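Local coordinates for protein (2Z,6E)-hedycaryol synthase (Kitasatospora setae, PDB 4MC3) that catalyses the magnesium-dependent 1,11-cyclization of farnesyl diphosphate, with water, into the sesquiterpene alcohol (2Z,6E)-hedycaryol and diphosphate, at residues 173-178 with 219-224; 72-77 with 128-133; 206-211 with 272-277; 80-85 with 151-156. One frame throughout, in Å; residues are numbered along the deposited sequence.

Interaction 1 of 4, residues 173-178 with 219-224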
loop_
_atom_site.group_PDB
_atom_site.type_symbol
_atom_site.label_atom_id
_atom_site.label_comp_id
_atom_site.label_asym_id
_atom_site.label_seq_id
_atom_site.Cartn_x
_atom_site.Cartn_y
_atom_site.Cartn_z
ATOM N N ASP A 173 4.282 0.807 13.224
ATOM C CA ASP A 173 3.616 -0.489 13.180
ATOM C C ASP A 173 2.292 -0.347 12.437
ATOM O O ASP A 173 1.922 -1.277 11.692
ATOM C CB ASP A 173 3.331 -0.998 14.578
ATOM C CG ASP A 173 4.549 -1.590 15.273
ATOM O OD1 ASP A 173 5.574 -1.871 14.616
ATOM O OD2 ASP A 173 4.424 -1.911 16.485
ATOM N N ARG A 174 1.577 0.740 12.630
ATOM C CA ARG A 174 0.308 1.007 11.914
ATOM C C ARG A 174 0.505 1.638 10.531
ATOM O O ARG A 174 -0.244 1.310 9.553
ATOM C CB ARG A 174 -0.693 1.757 12.746
ATOM C CG ARG A 174 -0.432 3.186 12.932
ATOM C CD ARG A 174 -1.639 3.800 13.678
ATOM N NE ARG A 174 -1.274 5.141 14.032
ATOM C CZ ARG A 174 -0.589 5.461 15.144
ATOM N NH1 ARG A 174 -0.267 6.716 15.364
ATOM N NH2 ARG A 174 -0.232 4.530 16.027
ATOM N N ARG A 175 1.552 2.453 10.387
ATOM C CA ARG A 175 1.830 3.140 9.148
ATOM C C ARG A 175 2.168 2.161 8.015
ATOM O O ARG A 175 1.869 2.428 6.841
ATOM C CB ARG A 175 2.965 4.160 9.325
ATOM C CG ARG A 175 3.180 5.047 8.157
ATOM C CD ARG A 175 2.001 5.904 7.834
ATOM N NE ARG A 175 2.345 6.901 6.839
ATOM C CZ ARG A 175 1.739 7.045 5.668
ATOM N NH1 ARG A 175 0.690 6.280 5.314
ATOM N NH2 ARG A 175 2.197 7.946 4.852
ATOM N N MET A 176 2.827 1.048 8.329
ATOM C CA MET A 176 3.135 0.052 7.289
ATOM C C MET A 176 1.846 -0.477 6.663
ATOM O O MET A 176 1.878 -0.881 5.516
ATOM C CB MET A 176 4.032 -1.080 7.721
ATOM C CG MET A 176 3.488 -2.022 8.690
ATOM S SD MET A 176 4.418 -3.631 8.696
ATOM C CE MET A 176 4.047 -4.534 7.206
ATOM N N TYR A 177 0.756 -0.496 7.413
ATOM C CA TYR A 177 -0.583 -0.881 6.832
ATOM C C TYR A 177 -1.361 0.310 6.261
ATOM O O TYR A 177 -2.043 0.160 5.234
ATOM C CB TYR A 177 -1.385 -1.639 7.860
ATOM C CG TYR A 177 -0.700 -2.917 8.240
ATOM C CD1 TYR A 177 -0.575 -3.982 7.351
ATOM C CD2 TYR A 177 -0.126 -3.066 9.504
ATOM C CE1 TYR A 177 0.095 -5.142 7.715
ATOM C CE2 TYR A 177 0.544 -4.215 9.853
ATOM C CZ TYR A 177 0.664 -5.239 8.950
ATOM O OH TYR A 177 1.310 -6.413 9.291
ATOM N N SER A 178 -1.351 1.494 6.883
ATOM C CA SER A 178 -2.111 2.653 6.389
ATOM C C SER A 178 -1.621 3.161 5.040
ATOM O O SER A 178 -2.406 3.734 4.282
ATOM C CB SER A 178 -2.194 3.787 7.406
ATOM O OG SER A 178 -0.939 4.486 7.504
ATOM N N LEU A 219 7.399 6.801 4.876
ATOM C CA LEU A 219 8.176 7.842 5.527
ATOM C C LEU A 219 8.535 8.947 4.517
ATOM O O LEU A 219 8.542 10.140 4.864
ATOM C CB LEU A 219 9.426 7.265 6.168
ATOM C CG LEU A 219 9.164 6.437 7.414
ATOM C CD1 LEU A 219 10.350 5.606 7.788
ATOM C CD2 LEU A 219 8.729 7.309 8.581
ATOM N N VAL A 220 8.827 8.547 3.277
ATOM C CA VAL A 220 9.048 9.552 2.223
ATOM C C VAL A 220 7.753 10.352 2.050
ATOM O O VAL A 220 7.793 11.596 1.989
ATOM C CB VAL A 220 9.530 8.887 0.914
ATOM C CG1 VAL A 220 9.407 9.842 -0.280
ATOM C CG2 VAL A 220 10.927 8.370 1.129
ATOM N N ASN A 221 6.604 9.672 1.966
ATOM C CA ASN A 221 5.271 10.320 1.922
ATOM C C ASN A 221 5.111 11.311 3.083
ATOM O O ASN A 221 4.675 12.425 2.863
ATOM C CB ASN A 221 4.118 9.301 1.859
ATOM C CG ASN A 221 2.729 9.932 1.921
ATOM O OD1 ASN A 221 2.218 10.233 3.003
ATOM N ND2 ASN A 221 2.084 10.084 0.762
ATOM N N ASP A 222 5.514 10.931 4.290
ATOM C CA ASP A 222 5.355 11.780 5.464
ATOM C C ASP A 222 6.141 13.086 5.269
ATOM O O ASP A 222 5.659 14.166 5.609
ATOM C CB ASP A 222 5.825 11.080 6.749
ATOM C CG ASP A 222 4.870 10.054 7.284
ATOM O OD1 ASP A 222 3.831 9.745 6.674
ATOM O OD2 ASP A 222 5.179 9.515 8.389
ATOM N N VAL A 223 7.355 12.977 4.758
ATOM C CA VAL A 223 8.194 14.159 4.554
ATOM C C VAL A 223 7.570 15.118 3.535
ATOM O O VAL A 223 7.542 16.346 3.759
ATOM C CB VAL A 223 9.632 13.779 4.161
ATOM C CG1 VAL A 223 10.450 14.998 3.744
ATOM C CG2 VAL A 223 10.331 13.035 5.303
ATOM N N PHE A 224 7.097 14.565 2.427
ATOM C CA PHE A 224 6.367 15.362 1.408
ATOM C C PHE A 224 4.994 15.893 1.842
ATOM O O PHE A 224 4.483 16.814 1.224
ATOM C CB PHE A 224 6.259 14.617 0.069
ATOM C CG PHE A 224 7.558 14.575 -0.708
ATOM C CD1 PHE A 224 8.367 13.452 -0.727
ATOM C CD2 PHE A 224 7.967 15.690 -1.443
ATOM C CE1 PHE A 224 9.564 13.425 -1.449
ATOM C CE2 PHE A 224 9.163 15.676 -2.160
ATOM C CZ PHE A 224 9.962 14.541 -2.156
#
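Arg175 reaches Asp222 through a first torsion that sets its CG opposite the backbone N (chi1 -172°) and a bend at the second (chi2 62°). The bend brings NE and NH2 to Asp222. The carboxylate of Asp222 comes from the other direction, with its CG beside its own backbone N. The two flat groups end up nearly parallel, 9° apart. Arg175 grips side-on, and NE and NH2 both go to one oxygen. Arg175 NH2 donates to Asp222 OD1 at 3.0 Å, and Arg175 NE donates to Asp222 OD1 at 3.2 Å. Both come from the same face of the carboxylate, and neither bond is straight. This salt bridge uses OD1, while the other oxygen, OD2, accepts from Tyr171 OH and from the backbone N of Ala238. Asp222 is buried, and these partners fix its rotation. The third guanidinium nitrogen is held within its own helix, where Arg175 NH1 donates to Ser178 OG at 3.3 Å. Arg175 NH2 also lies 2.9 Å from Asn221 OD1, with the amide plane steeply turned against the guanidinium. The ND2 of Asn221 is bonded to His310. Asn221 opens the NSE motif and probably binds a magnesium ion, and Arg175 probably binds the substrate diphosphate. Ser178 and Asn221 also touch the bound nerolidol. The contact belongs to the active site of a class I terpene cyclase, at its NSE motif.

Interaction 2 of 4, residues 72-77 with 128-133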
loop_
_atom_site.group_PDB
_atom_site.type_symbol
_atom_site.label_atom_id
_atom_site.label_comp_id
_atom_site.label_asym_id
_atom_site.label_seq_id
_atom_site.Cartn_x
_atom_site.Cartn_y
_atom_site.Cartn_z
ATOM N N LEU A 72 -6.314 -0.986 -10.427
ATOM C CA LEU A 72 -6.797 0.401 -10.493
ATOM C C LEU A 72 -8.223 0.523 -9.886
ATOM O O LEU A 72 -8.554 1.552 -9.300
ATOM C CB LEU A 72 -6.808 0.924 -11.913
ATOM C CG LEU A 72 -5.497 1.150 -12.632
ATOM C CD1 LEU A 72 -5.712 1.969 -13.896
ATOM C CD2 LEU A 72 -4.484 1.753 -11.708
ATOM N N LYS A 73 -9.070 -0.516 -10.047
ATOM C CA LYS A 73 -10.378 -0.507 -9.401
ATOM C C LYS A 73 -10.231 -0.420 -7.865
ATOM O O LYS A 73 -10.916 0.359 -7.212
ATOM C CB LYS A 73 -11.208 -1.758 -9.802
ATOM C CG LYS A 73 -11.570 -1.762 -11.296
ATOM C CD LYS A 73 -12.343 -3.001 -11.667
ATOM C CE LYS A 73 -12.637 -3.020 -13.145
ATOM N NZ LYS A 73 -13.247 -4.342 -13.554
ATOM N N TRP A 74 -9.306 -1.213 -7.314
ATOM C CA TRP A 74 -9.038 -1.124 -5.868
ATOM C C TRP A 74 -8.543 0.252 -5.440
ATOM O O TRP A 74 -8.953 0.767 -4.391
ATOM C CB TRP A 74 -8.096 -2.266 -5.438
ATOM C CG TRP A 74 -8.756 -3.563 -5.323
ATOM C CD1 TRP A 74 -8.840 -4.506 -6.267
ATOM C CD2 TRP A 74 -9.504 -4.045 -4.207
ATOM N NE1 TRP A 74 -9.581 -5.586 -5.821
ATOM C CE2 TRP A 74 -9.982 -5.323 -4.537
ATOM C CE3 TRP A 74 -9.762 -3.546 -2.931
ATOM C CZ2 TRP A 74 -10.809 -6.069 -3.666
ATOM C CZ3 TRP A 74 -10.541 -4.263 -2.073
ATOM C CH2 TRP A 74 -11.066 -5.511 -2.422
ATOM N N ILE A 75 -7.628 0.833 -6.208
ATOM C CA ILE A 75 -7.134 2.183 -5.862
ATOM C C ILE A 75 -8.242 3.239 -5.955
ATOM O O ILE A 75 -8.381 4.071 -5.069
ATOM C CB ILE A 75 -5.913 2.547 -6.708
ATOM C CG1 ILE A 75 -4.715 1.630 -6.357
ATOM C CG2 ILE A 75 -5.583 4.005 -6.514
ATOM C CD1 ILE A 75 -3.486 1.887 -7.231
ATOM N N ALA A 76 -9.055 3.172 -6.999
ATOM C CA ALA A 76 -10.159 4.129 -7.121
ATOM C C ALA A 76 -11.147 3.982 -5.983
ATOM O O ALA A 76 -11.616 4.979 -5.428
ATOM C CB ALA A 76 -10.864 3.927 -8.444
ATOM N N LEU A 77 -11.489 2.746 -5.645
ATOM C CA LEU A 77 -12.382 2.510 -4.522
ATOM C C LEU A 77 -11.819 3.063 -3.222
ATOM O O LEU A 77 -12.560 3.657 -2.434
ATOM C CB LEU A 77 -12.725 1.054 -4.428
ATOM C CG LEU A 77 -13.634 0.647 -3.291
ATOM C CD1 LEU A 77 -15.037 1.196 -3.394
ATOM C CD2 LEU A 77 -13.635 -0.878 -3.232
ATOM N N GLN A 128 -15.882 -9.942 -4.382
ATOM C CA GLN A 128 -16.352 -11.163 -5.021
ATOM C C GLN A 128 -15.586 -11.472 -6.308
ATOM O O GLN A 128 -15.154 -12.647 -6.538
ATOM C CB GLN A 128 -17.875 -11.133 -5.286
ATOM C CG GLN A 128 -18.438 -12.480 -5.818
ATOM C CD GLN A 128 -18.276 -12.756 -7.333
ATOM O OE1 GLN A 128 -17.981 -11.861 -8.170
ATOM N NE2 GLN A 128 -18.471 -14.025 -7.701
ATOM N N GLU A 129 -15.406 -10.478 -7.152
ATOM C CA GLU A 129 -14.679 -10.630 -8.420
ATOM C C GLU A 129 -13.207 -10.993 -8.201
ATOM O O GLU A 129 -12.630 -11.823 -8.887
ATOM C CB GLU A 129 -14.820 -9.371 -9.277
ATOM C CG GLU A 129 -13.921 -9.336 -10.526
ATOM C CD GLU A 129 -13.974 -8.040 -11.350
ATOM O OE1 GLU A 129 -14.657 -7.042 -10.969
ATOM O OE2 GLU A 129 -13.293 -8.017 -12.420
ATOM N N THR A 130 -12.589 -10.346 -7.235
ATOM C CA THR A 130 -11.183 -10.541 -6.950
ATOM C C THR A 130 -10.906 -11.939 -6.366
ATOM O O THR A 130 -9.891 -12.596 -6.712
ATOM C CB THR A 130 -10.724 -9.396 -6.019
ATOM O OG1 THR A 130 -10.930 -8.116 -6.670
ATOM C CG2 THR A 130 -9.240 -9.516 -5.716
ATOM N N ALA A 131 -11.747 -12.392 -5.457
ATOM C CA ALA A 131 -11.532 -13.660 -4.756
ATOM C C ALA A 131 -11.821 -14.856 -5.661
ATOM O O ALA A 131 -11.302 -15.920 -5.418
ATOM C CB ALA A 131 -12.392 -13.747 -3.527
ATOM N N LEU A 132 -12.687 -14.678 -6.669
ATOM C CA LEU A 132 -13.142 -15.769 -7.515
ATOM C C LEU A 132 -12.017 -16.435 -8.264
ATOM O O LEU A 132 -11.297 -15.808 -9.036
ATOM C CB LEU A 132 -14.168 -15.256 -8.539
ATOM C CG LEU A 132 -14.728 -16.263 -9.546
ATOM C CD1 LEU A 132 -15.643 -17.137 -8.747
ATOM C CD2 LEU A 132 -15.489 -15.554 -10.679
ATOM N N GLY A 133 -11.859 -17.733 -7.997
ATOM C CA GLY A 133 -10.771 -18.429 -8.605
ATOM C C GLY A 133 -9.365 -18.174 -8.129
ATOM O O GLY A 133 -8.396 -18.654 -8.763
HETATM O O HOH W 1 -15.674 -5.261 -12.486
#
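Trp74 turns the N-H edge of its indole to Thr130, joining two neighbouring helices, 65-84 and 118-131, of the all-helical class I terpene synthase fold. The two side chains meet at a slant. The hydroxyl oxygen sits in the plane of the indole, only 6° out of it. Trp74 NE1 donates to Thr130 OG1 at 3.0 Å, with an N-H...O angle of 151°. Thr130 OG1 stands beside its own backbone N (chi1 -60°), which points the oxygen at the indole and also lets it bond back to Leu126 O, one turn earlier. The buried hydroxyl is therefore held from two directions. The indole N-H is satisfied in a largely apolar setting. Phe142 and Phe146 pack edge-to-face with the indole, and Leu123, Leu126, Trp183 and Leu187 also touch it.

Beside this buried pair runs a polar one. The extended chains of Lys73 and Glu129 cross at about a right angle. Their direct ion pair is long, with Lys73 NZ 3.8 Å from Glu129 OE2. A water makes the closer link. It accepts from Lys73 NZ at 2.8 Å and donates to the other carboxylate oxygen, Glu129 OE1, at 2.6 Å.

Interaction 3 of 4, residues 206-211 with 272-277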
loop_
_atom_site.group_PDB
_atom_site.type_symbol
_atom_site.label_atom_id
_atom_site.label_comp_id
_atom_site.label_asym_id
_atom_site.label_seq_id
_atom_site.Cartn_x
_atom_site.Cartn_y
_atom_site.Cartn_z
ATOM N N MET A 206 10.732 -12.231 3.566
ATOM C CA MET A 206 9.663 -11.540 2.824
ATOM C C MET A 206 8.927 -10.577 3.753
ATOM O O MET A 206 8.549 -9.462 3.346
ATOM C CB MET A 206 8.694 -12.507 2.193
ATOM C CG MET A 206 7.811 -11.894 1.104
ATOM S SD MET A 206 8.803 -11.436 -0.339
ATOM C CE MET A 206 8.637 -12.840 -1.418
ATOM N N ASN A 207 8.690 -10.979 4.985
ATOM C CA ASN A 207 8.045 -10.080 5.942
ATOM C C ASN A 207 8.893 -8.840 6.192
ATOM O O ASN A 207 8.367 -7.729 6.301
ATOM C CB ASN A 207 7.738 -10.802 7.276
ATOM C CG ASN A 207 6.679 -11.882 7.160
ATOM O OD1 ASN A 207 5.850 -11.922 6.261
ATOM N ND2 ASN A 207 6.683 -12.762 8.145
ATOM N N LYS A 208 10.205 -9.022 6.283
ATOM C CA LYS A 208 11.147 -7.954 6.534
ATOM C C LYS A 208 11.154 -7.011 5.365
ATOM O O LYS A 208 11.218 -5.761 5.525
ATOM C CB LYS A 208 12.528 -8.557 6.776
ATOM C CG LYS A 208 13.686 -7.581 7.030
ATOM C CD LYS A 208 14.939 -8.402 7.342
ATOM C CE LYS A 208 16.185 -7.540 7.409
ATOM N NZ LYS A 208 17.388 -8.294 7.879
ATOM N N LEU A 209 11.158 -7.584 4.163
ATOM C CA LEU A 209 11.115 -6.776 2.927
ATOM C C LEU A 209 9.830 -5.955 2.831
ATOM O O LEU A 209 9.884 -4.757 2.466
ATOM C CB LEU A 209 11.210 -7.733 1.704
ATOM C CG LEU A 209 11.114 -7.088 0.312
ATOM C CD1 LEU A 209 12.204 -6.076 0.072
ATOM C CD2 LEU A 209 11.140 -8.181 -0.749
ATOM N N ARG A 210 8.711 -6.610 3.089
ATOM C CA ARG A 210 7.390 -5.972 2.986
ATOM C C ARG A 210 7.330 -4.783 3.980
ATOM O O ARG A 210 6.916 -3.690 3.617
ATOM C CB ARG A 210 6.287 -6.994 3.304
ATOM C CG ARG A 210 4.849 -6.497 3.320
ATOM C CD ARG A 210 3.808 -7.554 3.675
ATOM N NE ARG A 210 3.860 -8.614 2.684
ATOM C CZ ARG A 210 4.307 -9.878 2.872
ATOM N NH1 ARG A 210 4.654 -10.340 4.040
ATOM N NH2 ARG A 210 4.358 -10.692 1.819
ATOM N N ARG A 211 7.730 -4.991 5.220
ATOM C CA ARG A 211 7.697 -3.927 6.214
ATOM C C ARG A 211 8.617 -2.791 5.861
ATOM O O ARG A 211 8.209 -1.603 5.879
ATOM C CB ARG A 211 8.017 -4.469 7.621
ATOM C CG ARG A 211 8.171 -3.323 8.637
ATOM C CD ARG A 211 8.434 -3.863 10.035
ATOM N NE ARG A 211 8.824 -2.758 10.900
ATOM C CZ ARG A 211 8.089 -2.178 11.843
ATOM N NH1 ARG A 211 6.870 -2.575 12.128
ATOM N NH2 ARG A 211 8.643 -1.190 12.535
ATOM N N ARG A 272 16.328 -8.661 0.545
ATOM C CA ARG A 272 16.350 -9.287 -0.783
ATOM C C ARG A 272 17.397 -10.383 -0.872
ATOM O O ARG A 272 17.132 -11.453 -1.401
ATOM C CB ARG A 272 16.563 -8.262 -1.885
ATOM C CG ARG A 272 15.309 -7.415 -2.105
ATOM C CD ARG A 272 15.489 -6.469 -3.286
ATOM N NE ARG A 272 15.389 -7.200 -4.553
ATOM C CZ ARG A 272 15.609 -6.670 -5.754
ATOM N NH1 ARG A 272 15.980 -5.394 -5.891
ATOM N NH2 ARG A 272 15.481 -7.425 -6.831
ATOM N N GLN A 273 18.569 -10.115 -0.308
ATOM C CA GLN A 273 19.639 -11.118 -0.281
ATOM C C GLN A 273 19.226 -12.310 0.552
ATOM O O GLN A 273 19.431 -13.469 0.164
ATOM C CB GLN A 273 20.934 -10.488 0.250
ATOM C CG GLN A 273 21.573 -9.557 -0.770
ATOM C CD GLN A 273 21.584 -10.140 -2.196
ATOM O OE1 GLN A 273 22.283 -11.124 -2.470
ATOM N NE2 GLN A 273 20.799 -9.537 -3.104
ATOM N N GLU A 274 18.656 -12.024 1.716
ATOM C CA GLU A 274 18.212 -13.045 2.638
ATOM C C GLU A 274 17.094 -13.890 2.029
ATOM O O GLU A 274 16.994 -15.098 2.273
ATOM C CB GLU A 274 17.790 -12.405 3.965
ATOM C CG GLU A 274 18.981 -11.850 4.756
ATOM C CD GLU A 274 18.585 -11.010 5.952
ATOM O OE1 GLU A 274 17.382 -10.719 6.147
ATOM O OE2 GLU A 274 19.495 -10.617 6.705
ATOM N N LEU A 275 16.262 -13.269 1.197
ATOM C CA LEU A 275 15.209 -14.010 0.553
ATOM C C LEU A 275 15.755 -15.071 -0.398
ATOM O O LEU A 275 15.272 -16.195 -0.432
ATOM C CB LEU A 275 14.299 -13.045 -0.202
ATOM C CG LEU A 275 13.193 -13.637 -1.042
ATOM C CD1 LEU A 275 12.195 -14.477 -0.245
ATOM C CD2 LEU A 275 12.453 -12.529 -1.806
ATOM N N LEU A 276 16.759 -14.697 -1.160
ATOM C CA LEU A 276 17.417 -15.648 -2.038
ATOM C C LEU A 276 17.895 -16.889 -1.298
ATOM O O LEU A 276 17.702 -18.013 -1.776
ATOM C CB LEU A 276 18.556 -14.970 -2.795
ATOM C CG LEU A 276 18.108 -13.927 -3.816
ATOM C CD1 LEU A 276 19.265 -13.162 -4.449
ATOM C CD2 LEU A 276 17.255 -14.576 -4.903
ATOM N N GLU A 277 18.491 -16.696 -0.124
ATOM C CA GLU A 277 18.962 -17.816 0.716
ATOM C C GLU A 277 17.807 -18.686 1.205
ATOM O O GLU A 277 17.884 -19.926 1.219
ATOM C CB GLU A 277 19.757 -17.276 1.921
ATOM C CG GLU A 277 20.989 -16.461 1.549
ATOM C CD GLU A 277 21.656 -15.775 2.743
ATOM O OE1 GLU A 277 21.288 -16.049 3.926
ATOM O OE2 GLU A 277 22.568 -14.955 2.481
#
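Lys208 and Glu274 form the salt bridge between two antiparallel helices of the all-helical terpene synthase fold, 204-225 and 250-282. The axes of the two short segments come within 9.2 Å and lie 158° apart in direction. The extended Lys208 chain crosses that of Glu274 at about a right angle. Lys208 NZ donates to Glu274 OE1 at 3.0 Å, on the syn side and 20° out of the carboxylate plane. A second bond, from Lys208 NZ to Glu274 OE2 at 3.3 Å, is weak. OE2 has another donor in Gln270 NE2, one turn earlier on its own helix. Both oxygens of Glu274 are thus engaged, and Gln270 helps to hold the carboxylate in place. Next to the ion pair are apolar contacts. One methyl of Leu209, CD1, lies against Arg272 CG, while Ala296 of helix 286-309 touches both Leu209 and Leu275. The contact is plain helix packing, away from the active site. Toward the start of 206-211, Met206 bends twice along its chain, and its terminal CE rests 3.8 Å from Leu275 CD2.

Interaction 4 of 4, residues 80-85 with 151-156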
loop_
_atom_site.group_PDB
_atom_site.type_symbol
_atom_site.label_atom_id
_atom_site.label_comp_id
_atom_site.label_asym_id
_atom_site.label_seq_id
_atom_site.Cartn_x
_atom_site.Cartn_y
_atom_site.Cartn_z
ATOM N N ARG A 80 -12.117 6.748 -2.953
ATOM C CA ARG A 80 -13.486 7.155 -2.624
ATOM C C ARG A 80 -13.798 6.902 -1.148
ATOM O O ARG A 80 -14.377 7.764 -0.498
ATOM C CB ARG A 80 -14.489 6.472 -3.519
ATOM C CG ARG A 80 -15.947 6.867 -3.272
ATOM C CD ARG A 80 -16.191 8.369 -3.400
ATOM N NE ARG A 80 -17.629 8.612 -3.419
ATOM C CZ ARG A 80 -18.217 9.806 -3.380
ATOM N NH1 ARG A 80 -17.505 10.931 -3.329
ATOM N NH2 ARG A 80 -19.532 9.866 -3.394
ATOM N N ILE A 81 -13.344 5.764 -0.598
ATOM C CA ILE A 81 -13.533 5.484 0.837
ATOM C C ILE A 81 -12.853 6.589 1.641
ATOM O O ILE A 81 -13.447 7.131 2.576
ATOM C CB ILE A 81 -12.931 4.109 1.197
ATOM C CG1 ILE A 81 -13.809 2.992 0.645
ATOM C CG2 ILE A 81 -12.767 3.988 2.719
ATOM C CD1 ILE A 81 -13.178 1.626 0.677
ATOM N N ASP A 82 -11.643 6.957 1.258
ATOM C CA ASP A 82 -10.858 7.958 1.984
ATOM C C ASP A 82 -11.494 9.320 1.908
ATOM O O ASP A 82 -11.516 10.041 2.901
ATOM C CB ASP A 82 -9.433 8.020 1.445
ATOM C CG ASP A 82 -8.543 8.929 2.264
ATOM O OD1 ASP A 82 -8.073 8.504 3.361
ATOM O OD2 ASP A 82 -8.318 10.073 1.815
ATOM N N ASP A 83 -12.018 9.666 0.734
ATOM C CA ASP A 83 -12.700 10.926 0.510
ATOM C C ASP A 83 -13.940 11.088 1.404
ATOM O O ASP A 83 -14.201 12.170 1.921
ATOM C CB ASP A 83 -13.140 11.009 -0.966
ATOM C CG ASP A 83 -13.687 12.372 -1.340
ATOM O OD1 ASP A 83 -12.922 13.350 -1.261
ATOM O OD2 ASP A 83 -14.884 12.467 -1.701
ATOM N N GLN A 84 -14.704 10.015 1.547
ATOM C CA GLN A 84 -15.954 10.002 2.270
ATOM C C GLN A 84 -15.770 9.871 3.786
ATOM O O GLN A 84 -16.703 10.157 4.542
ATOM C CB GLN A 84 -16.822 8.850 1.791
ATOM C CG GLN A 84 -17.451 9.000 0.418
ATOM C CD GLN A 84 -18.292 7.775 0.112
ATOM O OE1 GLN A 84 -17.766 6.655 0.004
ATOM N NE2 GLN A 84 -19.603 7.961 0.014
ATOM N N ILE A 85 -14.607 9.396 4.232
ATOM C CA ILE A 85 -14.293 9.348 5.671
ATOM C C ILE A 85 -13.925 10.741 6.182
ATOM O O ILE A 85 -14.601 11.303 7.034
ATOM C CB ILE A 85 -13.147 8.353 6.011
ATOM C CG1 ILE A 85 -13.710 6.945 6.087
ATOM C CG2 ILE A 85 -12.467 8.720 7.343
ATOM C CD1 ILE A 85 -12.657 5.864 6.038
ATOM N N GLN A 151 -8.671 -0.518 9.379
ATOM C CA GLN A 151 -8.659 -0.331 10.831
ATOM C C GLN A 151 -7.818 0.837 11.251
ATOM O O GLN A 151 -8.101 1.469 12.298
ATOM C CB GLN A 151 -8.232 -1.581 11.549
ATOM C CG GLN A 151 -8.500 -1.559 13.073
ATOM C CD GLN A 151 -9.991 -1.501 13.451
ATOM O OE1 GLN A 151 -10.917 -1.729 12.616
ATOM N NE2 GLN A 151 -10.250 -1.150 14.706
ATOM N N THR A 152 -6.813 1.212 10.459
ATOM C CA THR A 152 -5.982 2.381 10.810
ATOM C C THR A 152 -6.768 3.654 10.904
ATOM O O THR A 152 -6.386 4.537 11.720
ATOM C CB THR A 152 -4.760 2.554 9.890
ATOM O OG1 THR A 152 -5.141 2.907 8.553
ATOM C CG2 THR A 152 -3.906 1.338 9.983
ATOM N N TYR A 153 -7.874 3.777 10.173
ATOM C CA TYR A 153 -8.772 4.926 10.304
ATOM C C TYR A 153 -9.345 5.015 11.717
ATOM O O TYR A 153 -9.341 6.128 12.321
ATOM C CB TYR A 153 -9.867 4.886 9.270
ATOM C CG TYR A 153 -9.424 5.164 7.845
ATOM C CD1 TYR A 153 -9.262 6.470 7.393
ATOM C CD2 TYR A 153 -9.237 4.119 6.924
ATOM C CE1 TYR A 153 -8.885 6.734 6.083
ATOM C CE2 TYR A 153 -8.814 4.375 5.610
ATOM C CZ TYR A 153 -8.655 5.682 5.193
ATOM O OH TYR A 153 -8.263 6.003 3.890
ATOM N N THR A 154 -9.742 3.873 12.274
ATOM C CA THR A 154 -10.280 3.832 13.620
ATOM C C THR A 154 -9.174 4.014 14.662
ATOM O O THR A 154 -9.344 4.777 15.585
ATOM C CB THR A 154 -10.943 2.477 13.850
ATOM O OG1 THR A 154 -12.051 2.348 12.940
ATOM C CG2 THR A 154 -11.345 2.312 15.252
ATOM N N THR A 155 -8.025 3.343 14.512
ATOM C CA THR A 155 -6.894 3.536 15.442
ATOM C C THR A 155 -6.474 4.991 15.611
ATOM O O THR A 155 -6.314 5.500 16.755
ATOM C CB THR A 155 -5.700 2.709 15.005
ATOM O OG1 THR A 155 -6.108 1.341 15.003
ATOM C CG2 THR A 155 -4.515 2.898 15.995
ATOM N N GLU A 156 -6.291 5.684 14.495
ATOM C CA GLU A 156 -5.811 7.038 14.582
ATOM C C GLU A 156 -6.844 7.951 15.236
ATOM O O GLU A 156 -6.472 8.818 16.024
ATOM C CB GLU A 156 -5.324 7.491 13.195
ATOM C CG GLU A 156 -4.121 6.610 12.790
ATOM C CD GLU A 156 -3.250 7.143 11.670
ATOM O OE1 GLU A 156 -3.801 7.939 10.863
ATOM O OE2 GLU A 156 -2.016 6.742 11.603
#
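The backbones of 80-85 and 151-156 stay well apart, with Ile85 CA and Tyr153 CA 8.5 Å from each other, and Tyr153 spans most of the gap to Asp82 and Ile85. Segment 80-85 carries the start of the DDXXXE motif, at the C-terminal end of helix 65-84. Its Asp82 is a probable magnesium ligand. Tyr153 comes from helix 136-160 and meets Asp82 at about a right angle, with the ring and carboxylate planes 49° apart. The Asp82 CG lies opposite the backbone N (chi1 -174°), which carries the carboxylate to the tyrosine. Tyr153 OH donates to Asp82 OD1 in a short bond of 2.6 Å. OD1 receives it on its anti lone pair, away from OD2. The bond helps to set how the carboxylate is turned. The ring itself is covered on one face by Ile85, which also touches Arg97 and Ile101 of helix 95-107. Ile85 CD1 makes a CH-pi contact, sitting 3.7 Å from the centroid of the Tyr153 ring and just 10° off the ring normal.

How the interactions relate
Interactions 1 and 4 hold parts of the two motifs that presumably bind magnesium, NSE and DDXXXE, and their centres lie about 15 Å apart. They touch directly: Arg174 NE forms a salt bridge with Glu156 OE2 at 3.0 Å. The side chain of Asn221 is about 4 Å from the bound nerolidol. The side chain of Asp82 is about 5 Å from the bound nerolidol. Interaction 2 shares helix 65-84 with interaction 4. Its Trp74 stands about 8 Å from the ligand, although Ile75 of the same segment touches it. Interaction 3 is far from the pocket. It shares helix 204-225 with interaction 1, and Asp173 OD1 forms a salt bridge with Arg211 NH1 at 2.9 Å.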